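Local coordinates for protein fructokinase (Xylella fastidiosa, PDB 3LKI) that probably phosphorylates fructose with ATP as phosphate donor and belongs to the PfkB family of carbohydrate kinases, at residues B[40-45]-B[260-265]; B[130-135]-B[160-165]; B[193-198]-B[228-233]; B[296-301]-B[321-326]. All blocks are in the same frame, centred on the assembly; numbering follows the deposited sequence.

Contact 1: B[40-45]-B[260-265]; sequences ANVAVA and AGDAFV. With ATP (adenosine-5'-triphosphate), chain E.
Asp262 OD2 takes a hydrogen bond from Asn41 ND2 at 3.0 Å, nearly straight at 171°. Asp262 belongs to the Ala-Gly-Asp segment that, in PfkB kinases, starts the helix beneath the triphosphate, here helix 260-275, packed against helix 38-49. OD2 lies in the amide plane of Asn41, but is met on its anti side, 28° out of the carboxylate plane, so amide and carboxylate are twisted against each other rather than coplanar. Both CG atoms lie beside their own backbone N, which turns the two polar ends to each other; the helix packing itself puts Asn41 CB 3.6 Å from Asp262 CB. A bound phosphate ion, probably from the crystallisation liquor, lies close to the same carboxylate.

Next to Asn41, Val42 carries the apolar part: CG2 packs on Asp262 O at 3.4 Å and on Val265 CG1 at 3.9 Å. Ala45 CB faces the backbone at Ala263, consistent with the close 7.9 Å approach of the helix axes, which cross at -49°.

The ATP lies against other residues of helix 260-275. Gly261 has no side chain to hold the triphosphate off, and its N makes two weak hydrogen bonds, to ATP O2G and O3B, consistent with the anion hole of this family. Further along the helix, Phe264 CD1 touches ATP C4' at 3.8 Å.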
# COMPACT_ATOMS: atom_id res chain seq x y z
N ALA B 40 1.64 -13.00 -13.93
CA ALA B 40 0.47 -13.59 -13.29
C ALA B 40 -0.69 -13.59 -14.28
O ALA B 40 -1.44 -14.57 -14.38
CB ALA B 40 0.09 -12.81 -12.02
N ASN B 41 -0.84 -12.48 -15.01
CA ASN B 41 -1.91 -12.36 -16.00
C ASN B 41 -1.74 -13.43 -17.07
O ASN B 41 -2.70 -14.08 -17.46
CB ASN B 41 -1.88 -10.97 -16.65
CG ASN B 41 -2.37 -9.87 -15.71
OD1 ASN B 41 -3.14 -10.12 -14.79
ND2 ASN B 41 -1.92 -8.63 -15.95
N VAL B 42 -0.51 -13.62 -17.54
CA VAL B 42 -0.23 -14.61 -18.56
C VAL B 42 -0.63 -16.00 -18.08
O VAL B 42 -1.27 -16.75 -18.81
CB VAL B 42 1.27 -14.58 -18.95
CG1 VAL B 42 1.59 -15.76 -19.86
CG2 VAL B 42 1.59 -13.27 -19.67
N ALA B 43 -0.27 -16.32 -16.84
CA ALA B 43 -0.59 -17.61 -16.26
C ALA B 43 -2.10 -17.87 -16.26
O ALA B 43 -2.55 -18.96 -16.64
CB ALA B 43 -0.05 -17.69 -14.84
N VAL B 44 -2.87 -16.88 -15.83
CA VAL B 44 -4.32 -17.03 -15.78
C VAL B 44 -4.91 -17.16 -17.17
O VAL B 44 -5.84 -17.92 -17.39
CB VAL B 44 -4.98 -15.85 -15.02
CG1 VAL B 44 -6.50 -15.90 -15.17
CG2 VAL B 44 -4.61 -15.93 -13.55
N ALA B 45 -4.35 -16.42 -18.13
CA ALA B 45 -4.84 -16.50 -19.49
C ALA B 45 -4.63 -17.92 -20.02
O ALA B 45 -5.52 -18.48 -20.66
CB ALA B 45 -4.11 -15.50 -20.37
N ALA B 260 -4.03 -6.46 -21.94
CA ALA B 260 -4.24 -6.89 -23.33
C ALA B 260 -3.02 -7.66 -23.85
O ALA B 260 -3.16 -8.75 -24.41
CB ALA B 260 -4.49 -5.67 -24.22
N GLY B 261 -1.84 -7.08 -23.64
CA GLY B 261 -0.60 -7.70 -24.08
C GLY B 261 -0.32 -9.03 -23.41
O GLY B 261 0.16 -9.96 -24.05
N ASP B 262 -0.61 -9.13 -22.12
CA ASP B 262 -0.37 -10.36 -21.38
C ASP B 262 -1.29 -11.47 -21.90
O ASP B 262 -0.90 -12.63 -21.94
CB ASP B 262 -0.60 -10.17 -19.88
CG ASP B 262 0.34 -9.13 -19.28
OD1 ASP B 262 1.54 -9.08 -19.67
OD2 ASP B 262 -0.13 -8.37 -18.40
N ALA B 263 -2.51 -11.10 -22.27
CA ALA B 263 -3.47 -12.05 -22.80
C ALA B 263 -2.92 -12.59 -24.12
O ALA B 263 -3.00 -13.79 -24.39
CB ALA B 263 -4.81 -11.38 -23.03
N PHE B 264 -2.39 -11.68 -24.93
CA PHE B 264 -1.80 -12.03 -26.22
C PHE B 264 -0.70 -13.06 -25.95
O PHE B 264 -0.67 -14.13 -26.57
CB PHE B 264 -1.18 -10.79 -26.88
CG PHE B 264 -0.53 -11.07 -28.21
CD1 PHE B 264 -1.28 -11.04 -29.39
CD2 PHE B 264 0.83 -11.35 -28.29
CE1 PHE B 264 -0.69 -11.29 -30.62
CE2 PHE B 264 1.43 -11.60 -29.53
CZ PHE B 264 0.67 -11.57 -30.69
N VAL B 265 0.20 -12.74 -25.02
CA VAL B 265 1.29 -13.64 -24.68
C VAL B 265 0.73 -14.97 -24.21
O VAL B 265 1.24 -16.03 -24.56
CB VAL B 265 2.21 -13.05 -23.58
CG1 VAL B 265 3.23 -14.10 -23.13
CG2 VAL B 265 2.94 -11.82 -24.13
PG ATP E . -0.01 -4.00 -22.14
O1G ATP E . 1.39 -3.47 -21.97
O2G ATP E . -0.24 -5.32 -21.41
O3G ATP E . -1.02 -2.94 -21.67
PB ATP E . 0.60 -3.68 -25.00
O1B ATP E . 0.47 -2.17 -25.17
O2B ATP E . 1.93 -4.34 -24.91
O3B ATP E . -0.20 -4.25 -23.71
PA ATP E . -1.12 -3.81 -27.37
O1A ATP E . -2.14 -2.82 -26.86
O2A ATP E . -0.16 -3.41 -28.45
O3A ATP E . -0.23 -4.41 -26.15
O5' ATP E . -1.58 -5.61 -27.57
C5' ATP E . -2.01 -6.89 -27.23
C4' ATP E . -2.59 -7.58 -28.45
O4' ATP E . -3.98 -7.46 -28.08
C3' ATP E . -2.59 -6.83 -29.81
O3' ATP E . -1.48 -7.14 -30.63
C2' ATP E . -3.89 -7.23 -30.37
O2' ATP E . -3.80 -8.53 -31.01
C1' ATP E . -4.82 -7.20 -29.20
N9 ATP E . -5.45 -5.80 -29.10
C8 ATP E . -5.13 -4.74 -28.27
N7 ATP E . -5.92 -3.65 -28.48
C5 ATP E . -6.77 -3.98 -29.45
C6 ATP E . -7.90 -3.33 -30.19
N6 ATP E . -8.25 -2.07 -29.88
N1 ATP E . -8.57 -4.06 -31.19
C2 ATP E . -8.25 -5.38 -31.54
N3 ATP E . -7.22 -6.03 -30.90
C4 ATP E . -6.47 -5.40 -29.87

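Contact 2: B[130-135]-B[160-165]; sequences ALIFHA and GAIVSF
Ile132 and Ile162 run side by side, pointing the same way from neighbouring parallel strands of the large central sheet. At the root of Ile132, CB stands 4.0 Å from Ile162 O. The branch CG2, anti to the backbone N, comes closer to that oxygen, at 3.6 Å. CG1 meets Ile162 CB at 4.1 Å. From there the chain is extended (chi2 171°), so that CD1 carries on abreast of its neighbour; this side chain also touches Phe272 of helix 260-275.

The backbones are laced by four N-H to O bonds, from Ile162 to Leu131, Phe133 to Ile162, Ser164 to Phe133 and Ala135 to Ser164. The second, Phe133 N to Ile162 O at 2.8 Å, comes almost head-on to the carbonyl. At the start of the ladder, Ala161 CB packs against Ala130 O at 3.3 Å.

Helix 143-158 joins the strands as a beta-alpha-beta unit, ending in a Schellman motif at Gly160; its Met153 packs on Phe133 and Val163. The bonds that join the strands are backbone ones, and they satisfy buried N-H and C=O groups, while the isoleucines make the face they share with His134 and Ser164 apolar at that end.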
# COMPACT_ATOMS: atom_id res chain seq x y z
N ALA B 130 8.61 -28.26 -17.10
CA ALA B 130 8.41 -27.07 -17.91
C ALA B 130 8.85 -27.13 -19.37
O ALA B 130 9.97 -27.51 -19.68
CB ALA B 130 9.07 -25.88 -17.24
N LEU B 131 7.94 -26.73 -20.24
CA LEU B 131 8.22 -26.67 -21.67
C LEU B 131 8.56 -25.22 -22.00
O LEU B 131 9.28 -24.93 -22.94
CB LEU B 131 7.00 -27.11 -22.48
CG LEU B 131 7.10 -26.94 -24.00
CD1 LEU B 131 8.31 -27.69 -24.53
CD2 LEU B 131 5.82 -27.44 -24.66
N ILE B 132 8.02 -24.32 -21.18
CA ILE B 132 8.23 -22.88 -21.36
C ILE B 132 8.41 -22.15 -20.02
O ILE B 132 7.74 -22.45 -19.03
CB ILE B 132 7.02 -22.24 -22.10
CG1 ILE B 132 6.84 -22.89 -23.48
CG2 ILE B 132 7.24 -20.75 -22.24
CD1 ILE B 132 5.55 -22.48 -24.20
N PHE B 133 9.32 -21.18 -20.01
CA PHE B 133 9.58 -20.36 -18.83
C PHE B 133 9.36 -18.93 -19.29
O PHE B 133 10.05 -18.45 -20.18
CB PHE B 133 11.03 -20.54 -18.36
CG PHE B 133 11.40 -19.68 -17.18
CD1 PHE B 133 11.26 -20.16 -15.88
CD2 PHE B 133 11.89 -18.40 -17.37
CE1 PHE B 133 11.60 -19.36 -14.78
CE2 PHE B 133 12.25 -17.60 -16.28
CZ PHE B 133 12.10 -18.08 -14.99
N HIS B 134 8.38 -18.25 -18.71
CA HIS B 134 8.08 -16.88 -19.11
C HIS B 134 8.36 -15.86 -18.03
O HIS B 134 8.03 -16.08 -16.87
CB HIS B 134 6.62 -16.75 -19.55
CG HIS B 134 6.24 -15.36 -19.98
ND1 HIS B 134 5.58 -14.48 -19.15
CD2 HIS B 134 6.50 -14.69 -21.12
CE1 HIS B 134 5.46 -13.32 -19.76
NE2 HIS B 134 6.01 -13.41 -20.96
N ALA B 135 8.99 -14.76 -18.42
CA ALA B 135 9.34 -13.70 -17.47
C ALA B 135 9.22 -12.30 -18.07
O ALA B 135 9.05 -12.14 -19.29
CB ALA B 135 10.74 -13.93 -16.92
N GLY B 160 15.73 -27.57 -20.91
CA GLY B 160 14.98 -27.85 -22.11
C GLY B 160 13.64 -27.14 -22.26
O GLY B 160 12.73 -27.66 -22.91
N ALA B 161 13.51 -25.97 -21.66
CA ALA B 161 12.29 -25.21 -21.79
C ALA B 161 12.58 -23.98 -22.63
O ALA B 161 13.68 -23.42 -22.60
CB ALA B 161 11.76 -24.79 -20.43
N ILE B 162 11.59 -23.57 -23.41
CA ILE B 162 11.70 -22.39 -24.25
C ILE B 162 11.63 -21.20 -23.30
O ILE B 162 10.82 -21.19 -22.38
CB ILE B 162 10.50 -22.33 -25.22
CG1 ILE B 162 10.61 -23.48 -26.23
CG2 ILE B 162 10.43 -20.97 -25.89
CD1 ILE B 162 9.38 -23.63 -27.11
N VAL B 163 12.49 -20.21 -23.51
CA VAL B 163 12.47 -19.04 -22.64
C VAL B 163 11.78 -17.88 -23.33
O VAL B 163 12.24 -17.37 -24.36
CB VAL B 163 13.88 -18.61 -22.21
CG1 VAL B 163 13.79 -17.35 -21.32
CG2 VAL B 163 14.57 -19.75 -21.47
N SER B 164 10.66 -17.46 -22.76
CA SER B 164 9.86 -16.37 -23.29
C SER B 164 10.06 -15.14 -22.42
O SER B 164 10.00 -15.21 -21.20
CB SER B 164 8.39 -16.77 -23.30
OG SER B 164 7.56 -15.65 -23.56
N PHE B 165 10.29 -14.00 -23.07
CA PHE B 165 10.52 -12.75 -22.36
C PHE B 165 9.71 -11.59 -22.96
O PHE B 165 9.91 -11.21 -24.11
CB PHE B 165 12.01 -12.41 -22.38
CG PHE B 165 12.38 -11.18 -21.58
CD1 PHE B 165 12.01 -11.05 -20.25
CD2 PHE B 165 13.13 -10.16 -22.17
CE1 PHE B 165 12.38 -9.92 -19.50
CE2 PHE B 165 13.52 -9.03 -21.43
CZ PHE B 165 13.14 -8.91 -20.09

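Contact 3: B[193-198]-B[228-233]. With ATP (adenosine-5'-triphosphate), chain E.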
# COMPACT_ATOMS: atom_id res chain seq x y z
N VAL B 193 12.18 -16.33 -27.24
CA VAL B 193 11.05 -15.57 -27.77
C VAL B 193 10.96 -14.24 -27.04
O VAL B 193 10.92 -14.20 -25.81
CB VAL B 193 9.73 -16.35 -27.56
CG1 VAL B 193 8.55 -15.53 -28.07
CG2 VAL B 193 9.81 -17.70 -28.28
N VAL B 194 10.95 -13.16 -27.81
CA VAL B 194 10.87 -11.83 -27.23
C VAL B 194 9.65 -11.07 -27.72
O VAL B 194 9.33 -11.07 -28.92
CB VAL B 194 12.14 -11.00 -27.54
CG1 VAL B 194 11.98 -9.58 -27.04
CG2 VAL B 194 13.36 -11.65 -26.89
N LYS B 195 8.97 -10.42 -26.79
CA LYS B 195 7.79 -9.63 -27.12
C LYS B 195 8.03 -8.20 -26.66
O LYS B 195 8.34 -7.95 -25.50
CB LYS B 195 6.56 -10.24 -26.43
CG LYS B 195 5.23 -9.56 -26.76
CD LYS B 195 4.94 -8.43 -25.80
CE LYS B 195 3.51 -7.92 -25.94
NZ LYS B 195 3.27 -6.80 -24.99
N LEU B 196 7.90 -7.27 -27.60
CA LEU B 196 8.12 -5.85 -27.32
C LEU B 196 6.97 -5.01 -27.87
O LEU B 196 6.26 -5.43 -28.78
CB LEU B 196 9.40 -5.35 -28.00
CG LEU B 196 10.75 -5.99 -27.73
CD1 LEU B 196 11.77 -5.39 -28.69
CD2 LEU B 196 11.16 -5.76 -26.28
N SER B 197 6.82 -3.81 -27.32
CA SER B 197 5.79 -2.90 -27.80
C SER B 197 6.52 -1.97 -28.76
O SER B 197 7.75 -1.92 -28.76
CB SER B 197 5.20 -2.09 -26.64
OG SER B 197 6.16 -1.17 -26.14
N SER B 198 5.77 -1.23 -29.58
CA SER B 198 6.37 -0.30 -30.53
C SER B 198 7.25 0.69 -29.78
O SER B 198 8.33 1.05 -30.24
CB SER B 198 5.29 0.47 -31.29
OG SER B 198 4.36 -0.41 -31.90
N LEU B 228 8.30 -10.38 -31.44
CA LEU B 228 6.98 -9.85 -31.72
C LEU B 228 6.94 -8.41 -31.25
O LEU B 228 7.27 -8.12 -30.10
CB LEU B 228 5.93 -10.66 -30.99
CG LEU B 228 6.05 -12.17 -31.13
CD1 LEU B 228 5.08 -12.78 -30.19
CD2 LEU B 228 5.79 -12.64 -32.56
N VAL B 229 6.55 -7.51 -32.14
CA VAL B 229 6.45 -6.10 -31.78
C VAL B 229 4.99 -5.71 -31.90
O VAL B 229 4.38 -5.86 -32.96
CB VAL B 229 7.29 -5.23 -32.72
CG1 VAL B 229 7.20 -3.78 -32.30
CG2 VAL B 229 8.73 -5.70 -32.71
N THR B 230 4.41 -5.21 -30.81
CA THR B 230 3.00 -4.83 -30.83
C THR B 230 2.74 -3.34 -30.82
O THR B 230 3.65 -2.52 -30.83
CB THR B 230 2.23 -5.44 -29.63
OG1 THR B 230 2.75 -4.90 -28.41
CG2 THR B 230 2.37 -6.96 -29.61
N ASP B 231 1.44 -3.03 -30.81
CA ASP B 231 0.88 -1.68 -30.76
C ASP B 231 -0.62 -1.99 -30.68
O ASP B 231 -1.02 -3.13 -30.91
CB ASP B 231 1.24 -0.86 -32.00
CG ASP B 231 0.99 -1.61 -33.29
OD1 ASP B 231 1.17 -0.99 -34.36
OD2 ASP B 231 0.61 -2.80 -33.22
N ALA B 232 -1.44 -1.00 -30.33
CA ALA B 232 -2.89 -1.20 -30.18
C ALA B 232 -3.58 -2.08 -31.23
O ALA B 232 -3.31 -3.28 -31.35
CB ALA B 232 -3.59 0.15 -30.09
N ALA B 233 -4.50 -1.48 -31.98
CA ALA B 233 -5.24 -2.22 -33.00
C ALA B 233 -4.41 -2.45 -34.26
O ALA B 233 -4.81 -3.17 -35.17
CB ALA B 233 -6.53 -1.47 -33.35
PG ATP E . -0.01 -4.00 -22.14
O1G ATP E . 1.39 -3.47 -21.97
O2G ATP E . -0.24 -5.32 -21.41
O3G ATP E . -1.02 -2.94 -21.67
PB ATP E . 0.60 -3.68 -25.00
O1B ATP E . 0.47 -2.17 -25.17
O2B ATP E . 1.93 -4.34 -24.91
O3B ATP E . -0.20 -4.25 -23.71
PA ATP E . -1.12 -3.81 -27.37
O1A ATP E . -2.14 -2.82 -26.86
O2A ATP E . -0.16 -3.41 -28.45
O3A ATP E . -0.23 -4.41 -26.15
O5' ATP E . -1.58 -5.61 -27.57
C5' ATP E . -2.01 -6.89 -27.23
C4' ATP E . -2.59 -7.58 -28.45
O4' ATP E . -3.98 -7.46 -28.08
C3' ATP E . -2.59 -6.83 -29.81
O3' ATP E . -1.48 -7.14 -30.63
C2' ATP E . -3.89 -7.23 -30.37
O2' ATP E . -3.80 -8.53 -31.01
C1' ATP E . -4.82 -7.20 -29.20
N9 ATP E . -5.45 -5.80 -29.10
C8 ATP E . -5.13 -4.74 -28.27
N7 ATP E . -5.92 -3.65 -28.48
C5 ATP E . -6.77 -3.98 -29.45
C6 ATP E . -7.90 -3.33 -30.19
N6 ATP E . -8.25 -2.07 -29.88
N1 ATP E . -8.57 -4.06 -31.19
C2 ATP E . -8.25 -5.38 -31.54
N3 ATP E . -7.22 -6.03 -30.90
C4 ATP E . -6.47 -5.40 -29.87
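Leu196 lies opposite Val229, and its flat peptide groups bond to those of Leu228 and Thr230. The N-H of Thr230 reaches Leu196 O at 2.8 Å in the plane of that carbonyl, while Leu196 N points almost straight at Leu228 O, 2.7 Å away. The CA of Val229 adds a C-H...O contact to Leu196 O. The other flat group is the adenine; Ala233 CB lies over one face of it, by the amino group and 3.9 Å from ATP C6.

Lys195 and Thr230 project from the same side of this parallel pair, crossing at about a right angle. Lys195 CG leaves opposite the backbone N (chi1 -176°), the chain bends at chi2 and then runs extended, delivering NZ to ATP O2B at 2.8 Å. The bond from Thr230 OG1 to ATP O2A is weak, and doubtful because that oxygen is too close to a neighbour in the model. The ammonium would probably offset negative charge on the phosphates.

Strand 193-197 has strand 162-166 as its other neighbour, and strand 236-239 flanks Leu228, Val229 and Thr230. On the ATP side, helix 260-275 sets Phe264 and Met268 against Leu228; on the other, Leu204 and Leu201 of helix 198-207 cover Leu196 and Val229.

Contact 4: B[296-301]-B[321-326]; sequences LRFAAA and EVLSLI. With ATP (adenosine-5'-triphosphate), chain E.
The aromatic part of the contact is Phe298 with Val322. Val322 CG1 sits over one face of the ring in a CH-pi contact, 3.9 Å from the centroid and displaced toward the CE1 rim. Leu323 CD2 meets the ring at its edge, near the plane, 4.0 Å from Phe298 CE1. With CG anti to the backbone N, chi1 178° swings the Phe298 ring outward from helix 289-307 to meet helix 319-328.

Aliphatic packing gathers round Ala301, whose CB points at the other helix. It is touched by Val322 CG1 at 3.6 Å and by Ile326 CG1 at 3.7 Å, with Leu325 CD2 resting beside the carbonyl. Ile326 spreads its two branches along the opposing helix: CD1 goes to the backbone of Phe298, 3.7 Å from its CA, and CG2 touches the aliphatic CD of Arg297. Phe250, from a loop, also touches Arg297, Ala301 and Ile326.

No hydrogen bond joins the two segments; what they share is apolar side-chain packing. The nucleotide is met from a different residue, Ala300, whose CA lies 3.5 Å from ATP O2'.

The segment axes, 9.4 Å apart, cross steeply at 111°. This is plain helix-on-helix packing in the C-terminal part of the ribokinase-like fold, where the final helix lies across the one that borders the nucleotide's ribose.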
# COMPACT_ATOMS: atom_id res chain seq x y z
N LEU B 296 -0.12 -16.76 -34.31
CA LEU B 296 -0.27 -15.38 -33.88
C LEU B 296 -1.72 -14.93 -34.05
O LEU B 296 -2.18 -14.05 -33.33
CB LEU B 296 0.68 -14.46 -34.65
CG LEU B 296 2.17 -14.77 -34.47
CD1 LEU B 296 3.01 -13.80 -35.28
CD2 LEU B 296 2.54 -14.70 -32.99
N ARG B 297 -2.44 -15.53 -35.00
CA ARG B 297 -3.85 -15.17 -35.19
C ARG B 297 -4.62 -15.54 -33.93
O ARG B 297 -5.39 -14.74 -33.40
CB ARG B 297 -4.47 -15.90 -36.40
CG ARG B 297 -5.99 -15.64 -36.51
CD ARG B 297 -6.67 -16.31 -37.72
NE ARG B 297 -6.19 -15.76 -38.99
CZ ARG B 297 -5.36 -16.41 -39.80
NH1 ARG B 297 -4.92 -17.63 -39.48
NH2 ARG B 297 -4.95 -15.83 -40.93
N PHE B 298 -4.40 -16.76 -33.44
CA PHE B 298 -5.03 -17.24 -32.22
C PHE B 298 -4.66 -16.30 -31.05
O PHE B 298 -5.53 -15.88 -30.29
CB PHE B 298 -4.55 -18.66 -31.90
CG PHE B 298 -5.11 -19.23 -30.63
CD1 PHE B 298 -6.28 -19.97 -30.64
CD2 PHE B 298 -4.45 -19.03 -29.42
CE1 PHE B 298 -6.80 -20.51 -29.46
CE2 PHE B 298 -4.96 -19.57 -28.23
CZ PHE B 298 -6.13 -20.31 -28.25
N ALA B 299 -3.38 -15.97 -30.93
CA ALA B 299 -2.94 -15.09 -29.84
C ALA B 299 -3.64 -13.74 -29.94
O ALA B 299 -4.07 -13.19 -28.93
CB ALA B 299 -1.43 -14.90 -29.86
N ALA B 300 -3.76 -13.21 -31.16
CA ALA B 300 -4.41 -11.93 -31.38
C ALA B 300 -5.88 -12.03 -30.95
O ALA B 300 -6.44 -11.08 -30.41
CB ALA B 300 -4.32 -11.53 -32.85
N ALA B 301 -6.49 -13.20 -31.20
CA ALA B 301 -7.88 -13.42 -30.83
C ALA B 301 -8.05 -13.35 -29.31
O ALA B 301 -9.00 -12.76 -28.82
CB ALA B 301 -8.36 -14.76 -31.35
N GLU B 321 -14.48 -19.75 -26.74
CA GLU B 321 -14.76 -18.37 -27.12
C GLU B 321 -13.73 -17.82 -28.10
O GLU B 321 -14.07 -17.11 -29.04
CB GLU B 321 -14.83 -17.50 -25.86
CG GLU B 321 -15.86 -17.98 -24.85
CD GLU B 321 -15.86 -17.15 -23.58
OE1 GLU B 321 -14.79 -17.02 -22.95
OE2 GLU B 321 -16.94 -16.63 -23.21
N VAL B 322 -12.46 -18.13 -27.87
CA VAL B 322 -11.40 -17.67 -28.76
C VAL B 322 -11.62 -18.28 -30.16
O VAL B 322 -11.65 -17.56 -31.16
CB VAL B 322 -10.00 -18.08 -28.24
CG1 VAL B 322 -8.92 -17.68 -29.25
CG2 VAL B 322 -9.75 -17.42 -26.89
N LEU B 323 -11.78 -19.60 -30.21
CA LEU B 323 -12.01 -20.28 -31.48
C LEU B 323 -13.25 -19.75 -32.20
O LEU B 323 -13.27 -19.61 -33.42
CB LEU B 323 -12.13 -21.79 -31.25
CG LEU B 323 -10.88 -22.49 -30.68
CD1 LEU B 323 -11.15 -23.97 -30.46
CD2 LEU B 323 -9.70 -22.28 -31.62
N SER B 324 -14.30 -19.43 -31.43
CA SER B 324 -15.53 -18.90 -32.03
C SER B 324 -15.25 -17.57 -32.73
O SER B 324 -15.71 -17.35 -33.84
CB SER B 324 -16.62 -18.69 -30.98
OG SER B 324 -17.18 -19.92 -30.59
N LEU B 325 -14.51 -16.69 -32.06
CA LEU B 325 -14.18 -15.39 -32.64
C LEU B 325 -13.41 -15.60 -33.94
O LEU B 325 -13.67 -14.92 -34.94
CB LEU B 325 -13.33 -14.57 -31.67
CG LEU B 325 -12.77 -13.26 -32.25
CD1 LEU B 325 -13.92 -12.38 -32.71
CD2 LEU B 325 -11.92 -12.54 -31.21
N ILE B 326 -12.46 -16.53 -33.93
CA ILE B 326 -11.65 -16.82 -35.10
C ILE B 326 -12.53 -17.41 -36.22
O ILE B 326 -12.41 -17.03 -37.39
CB ILE B 326 -10.54 -17.84 -34.78
CG1 ILE B 326 -9.56 -17.25 -33.76
CG2 ILE B 326 -9.80 -18.23 -36.06
CD1 ILE B 326 -8.46 -18.23 -33.33
PG ATP E . -0.01 -4.00 -22.14
O1G ATP E . 1.39 -3.47 -21.97
O2G ATP E . -0.24 -5.32 -21.41
O3G ATP E . -1.02 -2.94 -21.67
PB ATP E . 0.60 -3.68 -25.00
O1B ATP E . 0.47 -2.17 -25.17
O2B ATP E . 1.93 -4.34 -24.91
O3B ATP E . -0.20 -4.25 -23.71
PA ATP E . -1.12 -3.81 -27.37
O1A ATP E . -2.14 -2.82 -26.86
O2A ATP E . -0.16 -3.41 -28.45
O3A ATP E . -0.23 -4.41 -26.15
O5' ATP E . -1.58 -5.61 -27.57
C5' ATP E . -2.01 -6.89 -27.23
C4' ATP E . -2.59 -7.58 -28.45
O4' ATP E . -3.98 -7.46 -28.08
C3' ATP E . -2.59 -6.83 -29.81
O3' ATP E . -1.48 -7.14 -30.63
C2' ATP E . -3.89 -7.23 -30.37
O2' ATP E . -3.80 -8.53 -31.01
C1' ATP E . -4.82 -7.20 -29.20
N9 ATP E . -5.45 -5.80 -29.10
C8 ATP E . -5.13 -4.74 -28.27
N7 ATP E . -5.92 -3.65 -28.48
C5 ATP E . -6.77 -3.98 -29.45
C6 ATP E . -7.90 -3.33 -30.19
N6 ATP E . -8.25 -2.07 -29.88
N1 ATP E . -8.57 -4.06 -31.19
C2 ATP E . -8.25 -5.38 -31.54
N3 ATP E . -7.22 -6.03 -30.90
C4 ATP E . -6.47 -5.40 -29.87

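How the contacts relate
Contacts 2 and 3 belong to one sheet: strands 130-136, 162-166, 193-197 and 226-230 are consecutive across it, and Phe165 makes backbone hydrogen bonds with Val193 and Lys195; the centres of contacts 2 and 3 are 18 Å apart. Both are nested within the long chain loop closed by contact 1, whose helix 260-275 packs on that sheet; Val265 touches His134 of contact 2 and lies near Lys195 of contact 3. Contact 4 follows last in the chain, 14 Å from contact 1 between centres, with Ala299 and Ala300 against Phe264. Contacts 1, 3 and 4 all border the ATP, so parts distant in sequence converge on one nucleotide site, while contact 2 lies farther along the sheet and does not touch the nucleotide.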